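Local coordinates for protein serine--tRNA ligase, cytoplasmic (Candida albicans, PDB 3QO8) that attaches serine to tRNA(Ser) in two steps, first activating the amino acid with ATP as Ser-AMP and then transferring it to the tRNA acceptor end, at residues I192-S197 and E324-S329. Sequence-based numbering, arbitrary orientation.
With SSA (5'-O-(N-(L-seryl)-sulfamoyl)adenosine), chain D.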
# COMPACT_ATOMS: atom_id res chain seq x y z
N ILE A 192 -15.12 5.39 1.49
CA ILE A 192 -14.32 5.68 0.30
C ILE A 192 -15.23 6.05 -0.88
O ILE A 192 -15.01 7.06 -1.56
CB ILE A 192 -13.46 4.46 -0.07
CG1 ILE A 192 -12.35 4.25 0.97
CG2 ILE A 192 -12.87 4.65 -1.46
CD1 ILE A 192 -11.71 2.85 0.91
N ASN A 193 -16.26 5.25 -1.12
CA ASN A 193 -17.14 5.49 -2.27
C ASN A 193 -18.10 6.67 -2.10
O ASN A 193 -18.36 7.43 -3.05
CB ASN A 193 -17.91 4.21 -2.63
CG ASN A 193 -16.99 3.16 -3.19
OD1 ASN A 193 -16.20 3.43 -4.09
ND2 ASN A 193 -17.07 1.95 -2.66
N TYR A 194 -18.61 6.83 -0.89
CA TYR A 194 -19.43 8.01 -0.61
C TYR A 194 -18.59 9.27 -0.80
O TYR A 194 -19.01 10.22 -1.48
CB TYR A 194 -20.06 7.94 0.79
CG TYR A 194 -20.80 9.20 1.16
CD1 TYR A 194 -21.69 9.80 0.27
CD2 TYR A 194 -20.57 9.83 2.39
CE1 TYR A 194 -22.36 10.96 0.59
CE2 TYR A 194 -21.24 11.00 2.72
CZ TYR A 194 -22.13 11.56 1.82
OH TYR A 194 -22.80 12.72 2.13
N GLY A 195 -17.39 9.27 -0.24
CA GLY A 195 -16.47 10.40 -0.37
C GLY A 195 -16.16 10.76 -1.82
O GLY A 195 -16.15 11.94 -2.18
N LEU A 196 -15.87 9.75 -2.65
CA LEU A 196 -15.62 9.99 -4.07
C LEU A 196 -16.85 10.54 -4.77
O LEU A 196 -16.77 11.48 -5.56
CB LEU A 196 -15.16 8.70 -4.77
CG LEU A 196 -13.76 8.23 -4.41
CD1 LEU A 196 -13.46 6.84 -5.01
CD2 LEU A 196 -12.73 9.25 -4.91
N SER A 197 -18.01 9.96 -4.46
CA SER A 197 -19.26 10.37 -5.10
C SER A 197 -19.60 11.79 -4.69
O SER A 197 -20.00 12.62 -5.52
CB SER A 197 -20.39 9.43 -4.71
OG SER A 197 -21.60 9.80 -5.34
N GLU A 324 -16.99 20.25 5.97
CA GLU A 324 -18.05 20.44 6.95
C GLU A 324 -19.35 19.80 6.47
O GLU A 324 -20.02 19.08 7.21
CB GLU A 324 -18.27 21.93 7.21
CG GLU A 324 -17.09 22.60 7.89
CD GLU A 324 -17.41 24.04 8.24
OE1 GLU A 324 -18.26 24.27 9.13
OE2 GLU A 324 -16.81 24.93 7.62
N GLU A 325 -19.71 20.07 5.22
CA GLU A 325 -20.92 19.51 4.66
C GLU A 325 -20.87 17.98 4.72
O GLU A 325 -21.86 17.33 5.06
CB GLU A 325 -21.12 19.99 3.22
CG GLU A 325 -22.41 19.50 2.58
CD GLU A 325 -22.53 19.87 1.10
OE1 GLU A 325 -21.68 20.64 0.59
OE2 GLU A 325 -23.48 19.38 0.45
N PHE A 326 -19.72 17.41 4.39
CA PHE A 326 -19.55 15.97 4.48
C PHE A 326 -19.84 15.44 5.90
O PHE A 326 -20.60 14.48 6.06
CB PHE A 326 -18.13 15.58 4.03
CG PHE A 326 -17.87 14.08 3.99
CD1 PHE A 326 -18.28 13.31 2.91
CD2 PHE A 326 -17.23 13.45 5.05
CE1 PHE A 326 -18.03 11.94 2.87
CE2 PHE A 326 -16.99 12.08 5.02
CZ PHE A 326 -17.40 11.32 3.94
N TYR A 327 -19.25 16.06 6.93
CA TYR A 327 -19.50 15.59 8.30
C TYR A 327 -20.91 15.87 8.77
O TYR A 327 -21.51 15.08 9.53
CB TYR A 327 -18.41 16.07 9.28
CG TYR A 327 -17.15 15.37 8.90
CD1 TYR A 327 -16.93 14.06 9.29
CD2 TYR A 327 -16.23 15.97 8.06
CE1 TYR A 327 -15.79 13.38 8.89
CE2 TYR A 327 -15.09 15.29 7.64
CZ TYR A 327 -14.88 13.99 8.06
OH TYR A 327 -13.76 13.30 7.64
N GLN A 328 -21.48 16.97 8.31
CA GLN A 328 -22.88 17.24 8.62
C GLN A 328 -23.76 16.14 8.06
O GLN A 328 -24.72 15.71 8.70
CB GLN A 328 -23.31 18.59 8.06
CG GLN A 328 -22.69 19.75 8.79
CD GLN A 328 -23.22 21.06 8.30
OE1 GLN A 328 -24.31 21.12 7.74
NE2 GLN A 328 -22.46 22.13 8.52
N SER A 329 -23.41 15.67 6.87
CA SER A 329 -24.19 14.63 6.19
C SER A 329 -24.11 13.29 6.92
O SER A 329 -24.99 12.44 6.78
CB SER A 329 -23.73 14.48 4.73
OG SER A 329 -22.63 13.60 4.62
N10 SSA D . -31.86 17.31 8.87
CA SSA D . -32.14 15.89 8.87
CB SSA D . -31.86 15.33 7.48
OG SSA D . -32.05 13.91 7.47
C9 SSA D . -31.26 15.20 9.88
O9 SSA D . -31.36 14.01 10.09
N8 SSA D . -30.38 15.97 10.53
S1 SSA D . -29.27 15.34 11.50
O1S SSA D . -28.29 16.34 11.80
O2S SSA D . -29.90 14.88 12.71
O5' SSA D . -28.62 14.14 10.79
C5' SSA D . -27.57 14.31 9.84
C4' SSA D . -27.44 13.02 9.04
O4' SSA D . -26.84 11.98 9.83
C3' SSA D . -28.80 12.48 8.62
O3' SSA D . -29.11 12.87 7.28
C2' SSA D . -28.68 10.98 8.71
O2' SSA D . -28.32 10.44 7.44
C1' SSA D . -27.54 10.74 9.69
N9 SSA D . -28.15 10.31 10.97
C8 SSA D . -28.29 11.05 12.08
N7 SSA D . -28.91 10.29 13.02
C5 SSA D . -29.15 9.08 12.48
C6 SSA D . -29.73 7.91 12.96
N6 SSA D . -30.22 7.83 14.22
N1 SSA D . -29.82 6.84 12.13
C2 SSA D . -29.34 6.90 10.88
N3 SSA D . -28.77 8.01 10.40
C4 SSA D . -28.67 9.11 11.18
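The rings of Tyr194 and Phe326 lie nearly parallel, their planes at 23°, but with centroids 5.1 Å from each other they are offset so far that little of one ring lies over the other; the contact is made by one side of each ring, Tyr194 CD2 standing 3.3 Å from Phe326 CE1. Phe326 CD2 sits over the centre of the Tyr327 ring, 3.8 Å above its plane. At the edge of the Tyr194 ring, in its plane, is Ser329 OG, 2.6 Å from Tyr194 OH. Phe326 holds CG anti to the backbone N (chi1 -176°), which carries CE1 to Tyr194 CD2, and the two side chains pass in opposing directions. Ser329 OG donates to Phe326 O, one turn back in its own helix. Helices 183-200 and 312-329 pack on the largely antiparallel sheet of the class II synthetase catalytic core, Ile192 and Leu196 touching strand 297-307 and Tyr327 strand 363-372; their local axes approach to 11.8 Å at 133°, a spacing bridged by the aromatic pair. Phe326 CE1 lies 3.9 Å from Gly195 CA. Phe326 also meets Phe198 edge-to-face. A bound seryl-sulfamoyl adenosine, distinct from the one near the magnesium ion, has its C4' 3.4 Å from Ser329 O and is also hydrogen-bonded by Glu134 N, Ala145 O and Glu429 N.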